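Local coordinates for hypothetical protein Atu1826 (Agrobacterium tumefaciens, PDB 2I3D), which is of unknown function but is probably an alpha/beta hydrolase that works through a serine nucleophile, at residues A47-L53 and G79-F85; L53-P57 and N86-I90; Y129-A133 and S151-Q155; A178-A182 and A210-F214. All blocks are in the same frame, centred on the assembly; numbering follows the deposited sequence. Where two conformers were deposited one is given.

Contact 1: A47-L53 and G79-F85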
loop_
_atom_site.group_PDB
_atom_site.type_symbol
_atom_site.label_atom_id
_atom_site.label_comp_id
_atom_site.label_asym_id
_atom_site.label_seq_id
_atom_site.Cartn_x
_atom_site.Cartn_y
_atom_site.Cartn_z
ATOM N N ALA B 47 11.816 21.985 16.474
ATOM C CA ALA B 47 11.622 20.522 16.383
ATOM C C ALA B 47 12.339 19.969 15.141
ATOM O O ALA B 47 12.392 20.631 14.098
ATOM C CB ALA B 47 10.156 20.147 16.357
ATOM N N PRO B 48 12.870 18.734 15.245
ATOM C CA PRO B 48 13.540 18.167 14.087
ATOM C C PRO B 48 12.521 17.896 12.991
ATOM O O PRO B 48 11.338 17.723 13.286
ATOM C CB PRO B 48 14.094 16.845 14.621
ATOM C CG PRO B 48 13.142 16.445 15.722
ATOM C CD PRO B 48 12.827 17.796 16.379
ATOM N N ILE B 49 12.999 17.895 11.746
ATOM C CA ILE B 49 12.180 17.598 10.570
ATOM C C ILE B 49 12.355 16.133 10.127
ATOM O O ILE B 49 13.458 15.606 10.093
ATOM C CB ILE B 49 12.515 18.539 9.400
ATOM C CG1 ILE B 49 12.092 19.978 9.774
ATOM C CG2 ILE B 49 11.796 18.118 8.110
ATOM C CD1 ILE B 49 12.794 21.082 8.987
ATOM N N ALA B 50 11.251 15.511 9.740
ATOM C CA ALA B 50 11.329 14.177 9.154
ATOM C C ALA B 50 10.711 14.233 7.754
ATOM O O ALA B 50 9.609 14.767 7.599
ATOM C CB ALA B 50 10.601 13.156 10.023
ATOM N N ILE B 51 11.419 13.717 6.752
ATOM C CA ILE B 51 10.914 13.622 5.369
ATOM C C ILE B 51 10.749 12.134 5.041
ATOM O O ILE B 51 11.699 11.345 5.254
ATOM C CB ILE B 51 11.934 14.224 4.358
ATOM C CG1 ILE B 51 12.295 15.677 4.764
ATOM C CG2 ILE B 51 11.411 14.181 2.941
ATOM C CD1 ILE B 51 11.156 16.739 4.674
ATOM N N ILE B 52 9.592 11.766 4.503
ATOM C CA ILE B 52 9.271 10.351 4.234
ATOM C C ILE B 52 9.105 10.150 2.725
ATOM O O ILE B 52 8.293 10.895 2.099
ATOM C CB ILE B 52 7.948 9.912 4.953
ATOM C CG1 ILE B 52 7.832 10.545 6.347
ATOM C CG2 ILE B 52 7.844 8.364 4.959
ATOM C CD1 ILE B 52 8.898 10.112 7.351
ATOM N N LEU B 53 9.829 9.166 2.154
ATOM C CA LEU B 53 9.934 8.984 0.702
ATOM C C LEU B 53 9.371 7.639 0.263
ATOM O O LEU B 53 9.651 6.618 0.883
ATOM C CB LEU B 53 11.410 9.137 0.251
ATOM C CG LEU B 53 12.004 10.501 0.641
ATOM C CD1 LEU B 53 13.525 10.568 0.389
ATOM C CD2 LEU B 53 11.230 11.636 -0.065
ATOM N N GLY B 79 7.080 13.952 17.910
ATOM C CA GLY B 79 7.293 15.412 17.944
ATOM C C GLY B 79 8.042 16.026 16.778
ATOM O O GLY B 79 8.433 17.200 16.836
ATOM N N PHE B 80 8.255 15.260 15.710
ATOM C CA PHE B 80 8.927 15.799 14.529
ATOM C C PHE B 80 7.954 16.641 13.686
ATOM O O PHE B 80 6.757 16.339 13.592
ATOM C CB PHE B 80 9.425 14.666 13.610
ATOM C CG PHE B 80 10.701 13.986 14.076
ATOM C CD1 PHE B 80 10.695 13.183 15.211
ATOM C CD2 PHE B 80 11.889 14.128 13.349
ATOM C CE1 PHE B 80 11.871 12.542 15.636
ATOM C CE2 PHE B 80 13.069 13.508 13.765
ATOM C CZ PHE B 80 13.056 12.697 14.898
ATOM N N THR B 81 8.469 17.692 13.060
ATOM C CA THR B 81 7.758 18.326 11.944
ATOM C C THR B 81 7.923 17.355 10.775
ATOM O O THR B 81 9.051 17.014 10.406
ATOM C CB THR B 81 8.384 19.689 11.607
ATOM O OG1 THR B 81 8.033 20.604 12.655
ATOM C CG2 THR B 81 7.911 20.217 10.238
ATOM N N THR B 82 6.816 16.929 10.179
ATOM C CA THR B 82 6.873 15.752 9.294
ATOM C C THR B 82 6.233 16.036 7.962
ATOM O O THR B 82 5.147 16.621 7.912
ATOM C CB THR B 82 6.224 14.449 9.964
ATOM O OG1 THR B 82 6.688 14.333 11.310
ATOM C CG2 THR B 82 6.585 13.182 9.209
ATOM N N LEU B 83 6.888 15.614 6.879
ATOM C CA LEU B 83 6.339 15.770 5.525
ATOM C C LEU B 83 6.489 14.464 4.766
ATOM O O LEU B 83 7.584 13.916 4.753
ATOM C CB LEU B 83 7.097 16.876 4.771
ATOM C CG LEU B 83 6.699 17.086 3.309
ATOM C CD1 LEU B 83 5.295 17.730 3.204
ATOM C CD2 LEU B 83 7.737 17.919 2.623
ATOM N N ARG B 84 5.409 13.939 4.183
ATOM C CA ARG B 84 5.513 12.964 3.106
ATOM C C ARG B 84 4.974 13.638 1.852
ATOM O O ARG B 84 4.148 14.551 1.920
ATOM C CB ARG B 84 4.747 11.665 3.391
ATOM C CG ARG B 84 3.221 11.865 3.681
ATOM C CD ARG B 84 2.601 10.526 4.142
ATOM N NE ARG B 84 1.151 10.482 3.941
ATOM C CZ ARG B 84 0.253 11.023 4.771
ATOM N NH1 ARG B 84 0.629 11.673 5.872
ATOM N NH2 ARG B 84 -1.035 10.908 4.488
ATOM N N PHE B 85 5.446 13.209 0.698
ATOM C CA PHE B 85 4.948 13.812 -0.552
ATOM C C PHE B 85 5.073 12.852 -1.730
ATOM O O PHE B 85 5.819 11.881 -1.677
ATOM C CB PHE B 85 5.735 15.107 -0.852
ATOM C CG PHE B 85 7.154 14.870 -1.318
ATOM C CD1 PHE B 85 7.445 14.826 -2.688
ATOM C CD2 PHE B 85 8.190 14.651 -0.390
ATOM C CE1 PHE B 85 8.743 14.561 -3.137
ATOM C CE2 PHE B 85 9.503 14.374 -0.849
ATOM C CZ PHE B 85 9.762 14.342 -2.214
HETATM O O HOH W 1 10.220 22.026 13.140
HETATM O O HOH W 2 6.136 10.054 0.578
#
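Pro-48 lies across the ring of Phe-80 where strands 49-53 and 81-85 begin to run side by side. Starting from Phe-80 CB, the first neighbours are Pro-48 O and the methyl of Ala-50, the latter 4.1 Å from CB. With CG anti to the carbonyl carbon (chi1 -78°), the ring swings over the start of the neighbouring strand. Its CD2 meets Ala-50 CB at 3.7 Å, CE2 comes to 3.5 Å from Pro-48 CG, and CZ still touches that same methylene. Pro-48 CG thus sits over the ring face, 3.6 Å from the centroid, a CH-pi contact. Phe-75 and Trp-125 meet the ring edge-to-face and extend the aromatic cluster.

From here the backbones zip together in parallel. Thr-81 N donates to Pro-48 O, Ala-50 N to Thr-81 O at 2.7 Å, Leu-83 N to Ala-50 O and Ile-52 N to Leu-83 O, so Ala-50 is gripped through both its N and its O. Ile-49, Thr-81, Ile-51 and Leu-83 share one sheet face, where Ile-49, Thr-81 and Leu-83 meet helix 101-117; Ile-51 CD1 lies alongside Leu-83 CB at 4.1 Å. Ala-50, Thr-82, Ile-52 and Arg-84 turn to the other face, toward helix 66-77. Near either end of the pairing a water bridges the segments, one between Ala-47 O and Thr-81 OG1, which is also hydrogen-bonded to Ser-42 N, the other between Ile-52 O and Phe-85 O. Helix 66-77 finishes in a Schellman motif with Gly-79 at C-prime, leading into strand 81-85: a beta-alpha-beta crossover, as in the sheet of alpha/beta hydrolases.

Contact 2: L53-P57 and N86-I90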
loop_
_atom_site.group_PDB
_atom_site.type_symbol
_atom_site.label_atom_id
_atom_site.label_comp_id
_atom_site.label_asym_id
_atom_site.label_seq_id
_atom_site.Cartn_x
_atom_site.Cartn_y
_atom_site.Cartn_z
ATOM N N LEU B 53 9.829 9.166 2.154
ATOM C CA LEU B 53 9.934 8.984 0.702
ATOM C C LEU B 53 9.371 7.639 0.263
ATOM O O LEU B 53 9.651 6.618 0.883
ATOM C CB LEU B 53 11.410 9.137 0.251
ATOM C CG LEU B 53 12.004 10.501 0.641
ATOM C CD1 LEU B 53 13.525 10.568 0.389
ATOM C CD2 LEU B 53 11.230 11.636 -0.065
ATOM N N HIS B 54 8.557 7.642 -0.799
ATOM C CA HIS B 54 7.789 6.440 -1.177
ATOM C C HIS B 54 8.447 5.564 -2.274
ATOM O O HIS B 54 9.456 5.973 -2.894
ATOM C CB HIS B 54 6.342 6.860 -1.545
ATOM C CG HIS B 54 6.231 7.608 -2.842
ATOM N ND1 HIS B 54 6.383 7.010 -4.074
ATOM C CD2 HIS B 54 5.896 8.904 -3.090
ATOM C CE1 HIS B 54 6.166 7.906 -5.030
ATOM N NE2 HIS B 54 5.855 9.056 -4.462
ATOM N N PRO B 55 7.920 4.342 -2.510
ATOM C CA PRO B 55 8.435 3.476 -3.567
ATOM C C PRO B 55 8.226 3.937 -4.998
ATOM O O PRO B 55 7.476 4.902 -5.273
ATOM C CB PRO B 55 7.672 2.141 -3.370
ATOM C CG PRO B 55 7.294 2.160 -1.901
ATOM C CD PRO B 55 6.952 3.635 -1.636
ATOM N N HIS B 56 8.857 3.196 -5.906
ATOM C CA HIS B 56 8.670 3.439 -7.342
ATOM C C HIS B 56 7.208 3.138 -7.730
ATOM O O HIS B 56 6.578 2.240 -7.154
ATOM C CB HIS B 56 9.595 2.503 -8.101
ATOM C CG HIS B 56 9.763 2.843 -9.538
ATOM N ND1 HIS B 56 8.818 2.525 -10.493
ATOM C CD2 HIS B 56 10.805 3.404 -10.196
ATOM C CE1 HIS B 56 9.268 2.908 -11.681
ATOM N NE2 HIS B 56 10.467 3.450 -11.523
ATOM N N PRO B 57 6.660 3.875 -8.709
ATOM C CA PRO B 57 5.285 3.516 -9.147
ATOM C C PRO B 57 5.098 2.087 -9.679
ATOM O O PRO B 57 3.951 1.567 -9.667
ATOM C CB PRO B 57 4.958 4.553 -10.225
ATOM C CG PRO B 57 6.298 5.119 -10.671
ATOM C CD PRO B 57 7.187 5.069 -9.400
ATOM N N ASN B 86 4.337 13.155 -2.806
ATOM C CA ASN B 86 4.371 12.361 -4.012
ATOM C C ASN B 86 5.470 12.859 -4.915
ATOM O O ASN B 86 5.549 14.066 -5.186
ATOM C CB ASN B 86 3.027 12.430 -4.727
ATOM C CG ASN B 86 2.028 11.443 -4.168
ATOM O OD1 ASN B 86 2.405 10.408 -3.576
ATOM N ND2 ASN B 86 0.734 11.724 -4.381
ATOM N N PHE B 87 6.311 11.942 -5.380
ATOM C CA PHE B 87 7.331 12.314 -6.390
ATOM C C PHE B 87 6.656 12.847 -7.654
ATOM O O PHE B 87 5.471 12.553 -7.907
ATOM C CB PHE B 87 8.237 11.140 -6.769
ATOM C CG PHE B 87 9.256 10.795 -5.707
ATOM C CD1 PHE B 87 10.171 11.754 -5.222
ATOM C CD2 PHE B 87 9.327 9.477 -5.222
ATOM C CE1 PHE B 87 11.116 11.392 -4.219
ATOM C CE2 PHE B 87 10.279 9.091 -4.251
ATOM C CZ PHE B 87 11.166 10.054 -3.729
ATOM N N ARG B 88 7.402 13.616 -8.455
ATOM C CA ARG B 88 6.905 14.030 -9.800
ATOM C C ARG B 88 6.215 12.878 -10.517
ATOM O O ARG B 88 6.729 11.728 -10.517
ATOM C CB ARG B 88 8.057 14.542 -10.685
ATOM C CG ARG B 88 9.141 13.505 -10.989
ATOM C CD ARG B 88 10.372 14.159 -11.676
ATOM N NE ARG B 88 10.951 15.220 -10.862
ATOM C CZ ARG B 88 11.776 16.156 -11.340
ATOM N NH1 ARG B 88 12.124 16.107 -12.626
ATOM N NH2 ARG B 88 12.258 17.111 -10.543
ATOM N N SER B 89 5.059 13.208 -11.124
ATOM C CA SER B 89 4.199 12.305 -11.941
ATOM C C SER B 89 3.212 11.504 -11.099
ATOM O O SER B 89 2.267 10.959 -11.656
ATOM C CB SER B 89 4.985 11.344 -12.821
ATOM O OG SER B 89 5.326 10.141 -12.111
ATOM N N ILE B 90 3.444 11.401 -9.780
ATOM C CA ILE B 90 2.583 10.598 -8.888
ATOM C C ILE B 90 1.436 11.469 -8.291
ATOM O O ILE B 90 1.659 12.585 -7.804
ATOM C CB ILE B 90 3.456 9.991 -7.735
ATOM C CG1 ILE B 90 4.748 9.300 -8.274
ATOM C CG2 ILE B 90 2.603 9.118 -6.781
ATOM C CD1 ILE B 90 4.535 8.131 -9.206
#
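The imidazole of His-54 is met by the Phe-87 ring over one face and by Ile-90 at its edge. Phe-87 turns its own edge to the imidazole: CD2 stands 3.5 Å from His-54 CE1, the centroids are 4.8 Å apart and the planes meet at 55°, an edge-to-face pair. Ile-90 instead lies at the rim, its CG1 3.8 Å from His-54 CE1 and near the ring plane. His-54 carries CG between its backbone N and carbonyl carbon (chi1 71°), which sends the ring across to the 86-90 loop.

Both ring nitrogens are engaged. His-54 NE2 accepts from Phe-87 N at 3.1 Å in a nearly straight bond, although the donor is tilted 22° from the ring plane. His-54 ND1 donates to Pro-55 O at 2.7 Å; that oxygen lies close to the imidazole plane, and ND1 meets it on a lone pair in the carbonyl plane. Farther out, Ile-90 CD1 rests on Pro-57 CB at 3.7 Å, running crosswise to the proline, and Leu-53 CD2 touches Phe-87 CZ.

With one nitrogen donating and the other accepting, the imidazole is consistent with a neutral ring protonated on ND1, its rotation fixed by the two bonds as it ties together the loops that follow strands 49-53 and 81-85.

Contact 3: Y129-A133 and S151-Q155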
loop_
_atom_site.group_PDB
_atom_site.type_symbol
_atom_site.label_atom_id
_atom_site.label_comp_id
_atom_site.label_asym_id
_atom_site.label_seq_id
_atom_site.Cartn_x
_atom_site.Cartn_y
_atom_site.Cartn_z
ATOM N N TYR B 129 11.259 4.086 1.690
ATOM C CA TYR B 129 10.893 2.683 1.477
ATOM C C TYR B 129 11.143 2.313 0.023
ATOM O O TYR B 129 10.658 2.985 -0.898
ATOM C CB TYR B 129 9.405 2.542 1.896
ATOM C CG TYR B 129 8.780 1.223 1.549
ATOM C CD1 TYR B 129 9.531 0.043 1.528
ATOM C CD2 TYR B 129 7.412 1.159 1.244
ATOM C CE1 TYR B 129 8.910 -1.214 1.155
ATOM C CE2 TYR B 129 6.809 -0.049 0.875
ATOM C CZ TYR B 129 7.550 -1.204 0.831
ATOM O OH TYR B 129 6.860 -2.346 0.499
ATOM N N SER B 130 11.946 1.268 -0.189
ATOM C CA SER B 130 12.257 0.760 -1.491
ATOM C C SER B 130 13.024 1.821 -2.318
ATOM O O SER B 130 14.061 2.316 -1.854
ATOM C CB SER B 130 10.986 0.237 -2.180
ATOM O OG SER B 130 11.290 -0.619 -3.276
ATOM N N PHE B 131 12.524 2.185 -3.513
ATOM C CA PHE B 131 13.159 3.279 -4.279
ATOM C C PHE B 131 13.338 4.542 -3.388
ATOM O O PHE B 131 14.350 5.245 -3.471
ATOM C CB PHE B 131 12.295 3.567 -5.500
ATOM C CG PHE B 131 12.686 4.809 -6.291
ATOM C CD1 PHE B 131 13.552 4.714 -7.363
ATOM C CD2 PHE B 131 12.047 6.017 -6.047
ATOM C CE1 PHE B 131 13.831 5.848 -8.128
ATOM C CE2 PHE B 131 12.314 7.156 -6.806
ATOM C CZ PHE B 131 13.210 7.069 -7.827
ATOM N N GLY B 132 12.344 4.829 -2.534
ATOM C CA GLY B 132 12.435 5.938 -1.601
ATOM C C GLY B 132 13.658 5.871 -0.677
ATOM O O GLY B 132 14.169 6.918 -0.296
ATOM N N ALA B 133 14.120 4.652 -0.322
ATOM C CA ALA B 133 15.295 4.533 0.559
ATOM C C ALA B 133 16.536 4.945 -0.244
ATOM O O ALA B 133 17.511 5.480 0.320
ATOM C CB ALA B 133 15.449 3.099 1.048
ATOM N N SER B 151 16.035 3.109 6.230
ATOM C CA SER B 151 15.952 2.619 4.841
ATOM C C SER B 151 15.265 1.277 4.903
ATOM O O SER B 151 15.862 0.301 5.362
ATOM C CB SER B 151 17.329 2.476 4.208
ATOM O OG SER B 151 17.835 3.736 3.909
ATOM N N ILE B 152 14.008 1.251 4.467
ATOM C CA ILE B 152 13.166 0.073 4.517
ATOM C C ILE B 152 13.237 -0.583 3.115
ATOM O O ILE B 152 12.906 0.054 2.100
ATOM C CB ILE B 152 11.724 0.432 4.836
ATOM C CG1 ILE B 152 11.639 1.024 6.247
ATOM C CG2 ILE B 152 10.884 -0.834 4.767
ATOM C CD1 ILE B 152 12.174 2.463 6.459
ATOM N N ALA B 153 13.687 -1.829 3.078
ATOM C CA ALA B 153 13.748 -2.599 1.809
ATOM C C ALA B 153 14.574 -1.914 0.710
ATOM O O ALA B 153 14.095 -1.780 -0.414
ATOM C CB ALA B 153 12.324 -2.919 1.238
ATOM N N PRO B 154 15.821 -1.545 1.002
ATOM C CA PRO B 154 16.652 -0.929 -0.051
ATOM C C PRO B 154 17.000 -1.969 -1.154
ATOM O O PRO B 154 16.954 -3.190 -0.874
ATOM C CB PRO B 154 17.905 -0.516 0.726
ATOM C CG PRO B 154 18.068 -1.596 1.776
ATOM C CD PRO B 154 16.590 -1.853 2.224
ATOM N N GLN B 155 17.335 -1.522 -2.384
ATOM C CA GLN B 155 17.470 -2.446 -3.506
ATOM C C GLN B 155 18.851 -2.217 -4.108
ATOM O O GLN B 155 18.981 -1.661 -5.199
ATOM C CB GLN B 155 16.418 -2.146 -4.587
ATOM C CG GLN B 155 14.974 -2.185 -4.125
ATOM C CD GLN B 155 14.138 -1.321 -5.050
ATOM O OE1 GLN B 155 13.383 -1.807 -5.930
ATOM N NE2 GLN B 155 14.277 -0.021 -4.865
HETATM O O HOH W 3 16.166 1.015 -3.093
HETATM O O HOH W 4 16.269 6.380 3.350
#
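The sharp turn between strand 124-129 and helix 131-142 has the form of a nucleophile elbow, and the end of strand 146-152 packs against it. Ser-130 N donates to Ile-152 O at 2.8 Å in an almost straight bond. Close by, Ser-130 CA makes a CA-H...O contact with Ala-153 O at 3.3 Å. Ser-130 sits at phi 64°, psi -124°, the strained backbone that an elbow requires, within the sequence pattern Gly-128, Ser-130, Gly-132. Its OG, anti to the backbone N (chi1 -163°), bonds to His-212, consistent with the role of nucleophile in an alpha/beta hydrolase.

Tyr-129 crosses Ile-152 at about a right angle. Its CD1 meets Ile-152 CG2 at 3.6 Å, and Ala-153 CB lies at the ring edge, near the plane, 3.8 Å from Tyr-129 CE1; the hydroxyl goes on to His-212 O. On the helix side Ala-133 CB sits against Ser-151 CB at 3.7 Å. The extended Gln-155 side chain brings its amide up beside the start of the helix, where a water accepts from both Gln-155 N and Gln-155 NE2, the latter at 2.8 Å, and donates to Ser-130 O. Ala-153 O is buried with no hydrogen-bonding partner.

Contact 4: A178-A182 and A210-F214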
loop_
_atom_site.group_PDB
_atom_site.type_symbol
_atom_site.label_atom_id
_atom_site.label_comp_id
_atom_site.label_asym_id
_atom_site.label_seq_id
_atom_site.Cartn_x
_atom_site.Cartn_y
_atom_site.Cartn_z
ATOM N N ALA B 178 12.297 -12.963 2.978
ATOM C CA ALA B 178 11.496 -13.559 1.889
ATOM C C ALA B 178 11.351 -12.586 0.695
ATOM O O ALA B 178 10.513 -12.765 -0.202
ATOM C CB ALA B 178 10.120 -13.972 2.419
ATOM N N ASP B 179 12.181 -11.536 0.706
ATOM C CA ASP B 179 12.173 -10.486 -0.315
ATOM C C ASP B 179 12.825 -11.029 -1.605
ATOM O O ASP B 179 14.028 -11.351 -1.609
ATOM C CB ASP B 179 12.915 -9.251 0.229
ATOM C CG ASP B 179 12.803 -8.057 -0.661
ATOM O OD1 ASP B 179 12.610 -8.185 -1.884
ATOM O OD2 ASP B 179 12.935 -6.934 -0.131
ATOM N N LYS B 180 12.034 -11.148 -2.676
ATOM C CA LYS B 180 12.593 -11.633 -3.957
ATOM C C LYS B 180 12.979 -10.492 -4.895
ATOM O O LYS B 180 13.656 -10.721 -5.933
ATOM C CB LYS B 180 11.584 -12.583 -4.653
ATOM C CG LYS B 180 11.468 -13.900 -3.875
ATOM C CD LYS B 180 10.577 -14.910 -4.562
ATOM C CE LYS B 180 10.302 -16.100 -3.623
ATOM N NZ LYS B 180 11.537 -16.902 -3.289
ATOM N N VAL B 181 12.524 -9.283 -4.554
ATOM C CA VAL B 181 12.884 -8.040 -5.273
ATOM C C VAL B 181 14.343 -7.632 -4.977
ATOM O O VAL B 181 15.143 -7.351 -5.894
ATOM C CB VAL B 181 11.929 -6.878 -4.940
ATOM C CG1 VAL B 181 12.445 -5.575 -5.568
ATOM C CG2 VAL B 181 10.477 -7.160 -5.448
ATOM N N ALA B 182 14.663 -7.599 -3.678
ATOM C CA ALA B 182 16.004 -7.258 -3.187
ATOM C C ALA B 182 16.400 -8.319 -2.160
ATOM O O ALA B 182 16.101 -8.172 -0.969
ATOM C CB ALA B 182 15.966 -5.860 -2.542
ATOM N N ALA B 210 9.229 -11.774 5.910
ATOM C CA ALA B 210 8.766 -10.555 5.206
ATOM C C ALA B 210 9.244 -10.544 3.742
ATOM O O ALA B 210 10.406 -10.828 3.464
ATOM C CB ALA B 210 9.251 -9.310 5.920
ATOM N N ASN B 211 8.340 -10.225 2.809
ATOM C CA ASN B 211 8.733 -10.015 1.431
ATOM C C ASN B 211 9.046 -8.539 1.206
ATOM O O ASN B 211 9.188 -7.806 2.191
ATOM C CB ASN B 211 7.708 -10.599 0.428
ATOM C CG ASN B 211 6.322 -9.965 0.526
ATOM O OD1 ASN B 211 5.303 -10.467 -0.128
ATOM N ND2 ASN B 211 6.225 -8.884 1.257
ATOM N N HIS B 212 9.177 -8.103 -0.067
ATOM C CA HIS B 212 9.507 -6.694 -0.329
ATOM C C HIS B 212 8.422 -5.750 0.171
ATOM O O HIS B 212 8.666 -4.579 0.408
ATOM C CB HIS B 212 9.746 -6.451 -1.824
ATOM C CG HIS B 212 10.466 -5.169 -2.116
ATOM N ND1 HIS B 212 11.787 -4.965 -1.751
ATOM C CD2 HIS B 212 10.073 -4.044 -2.749
ATOM C CE1 HIS B 212 12.160 -3.748 -2.115
ATOM N NE2 HIS B 212 11.145 -3.178 -2.750
ATOM N N PHE B 213 7.210 -6.280 0.296
ATOM C CA PHE B 213 6.013 -5.507 0.687
ATOM C C PHE B 213 5.635 -5.723 2.151
ATOM O O PHE B 213 4.683 -5.110 2.638
ATOM C CB PHE B 213 4.900 -5.898 -0.253
ATOM C CG PHE B 213 5.364 -5.918 -1.677
ATOM C CD1 PHE B 213 5.658 -4.727 -2.311
ATOM C CD2 PHE B 213 5.678 -7.115 -2.286
ATOM C CE1 PHE B 213 6.169 -4.714 -3.624
ATOM C CE2 PHE B 213 6.198 -7.139 -3.590
ATOM C CZ PHE B 213 6.444 -5.928 -4.265
ATOM N N PHE B 214 6.491 -6.453 2.888
ATOM C CA PHE B 214 6.213 -6.793 4.296
ATOM C C PHE B 214 4.772 -7.296 4.438
ATOM O O PHE B 214 4.111 -7.020 5.451
ATOM C CB PHE B 214 6.512 -5.604 5.203
ATOM C CG PHE B 214 7.949 -5.233 5.179
ATOM C CD1 PHE B 214 8.835 -5.796 6.108
ATOM C CD2 PHE B 214 8.441 -4.403 4.164
ATOM C CE1 PHE B 214 10.248 -5.480 6.066
ATOM C CE2 PHE B 214 9.793 -4.094 4.101
ATOM C CZ PHE B 214 10.707 -4.640 5.031
HETATM O O HOH W 5 12.125 -6.519 2.499
#
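Asp-179 and His-212 run alongside each other in the same direction, and the polar bonds of this contact centre on them. His-212 ND1 donates to Asp-179 OD2 at 2.8 Å, with 161° at the hydrogen. The acceptor lies nearly in the imidazole plane, and ND1 approaches OD2 from its syn side, somewhat out of the carboxylate plane; the two planes themselves stand 63° apart. Asp-179 has CG anti to its backbone N (chi1 -172°), which carries the carboxylate alongside the histidine. Its other oxygen is held by its own loop: Ala-182 N donates to Asp-179 OD1 at 2.8 Å from above the carboxylate plane, an Asx motif, with a weak bond from Val-181 N beside it. A water donates to both Asp-179 OD2 and Asn-211 O, so OD2 receives two hydrogen bonds, and the group's rotation is fixed from both ends.

Between the backbones there is one bond, Ala-178 N to Ala-210 O at 2.9 Å. Ala-178 CB also packs on Ala-210 O, 3.3 Å away.

The apolar part is Val-181. Its CG1 stands 3.8 Å from the centroid of the His-212 ring, almost exactly on the normal, a CH-pi contact that covers one face. Val-181 CB reaches His-212 CG at 3.6 Å, and Val-181 CG2 comes within 4.4 Å of Phe-213 CZ.

Beyond the two loops His-212 NE2 bonds to Ser-130 OG. Serine, histidine and aspartate so arranged are consistent with the Ser-His-Asp triad of alpha/beta hydrolases, with acid and base on loops after successive strands.

Overall arrangement
Contacts 1 and 2 share Leu-53 and their segments alternate along the chain, so the paired strands run straight into the paired loops; their centres are about 16 Å apart. Contact 3 follows in sequence on the same sheet, where strand 124-129 lies next to strand 49-53, its centre about 12 Å from that of contact 2. Contact 4 comes last, on the loops after strands 171-176 and 202-207. Its centre is about 11 Å from that of contact 3, to which Ser-130 and His-212 join it. Contacts 2, 3 and 4 thus gather at the C-terminal ends of parallel strands, the usual place for an alpha/beta hydrolase active site; contact 1 lies within the sheet, about 26 Å from contact 4 between centres.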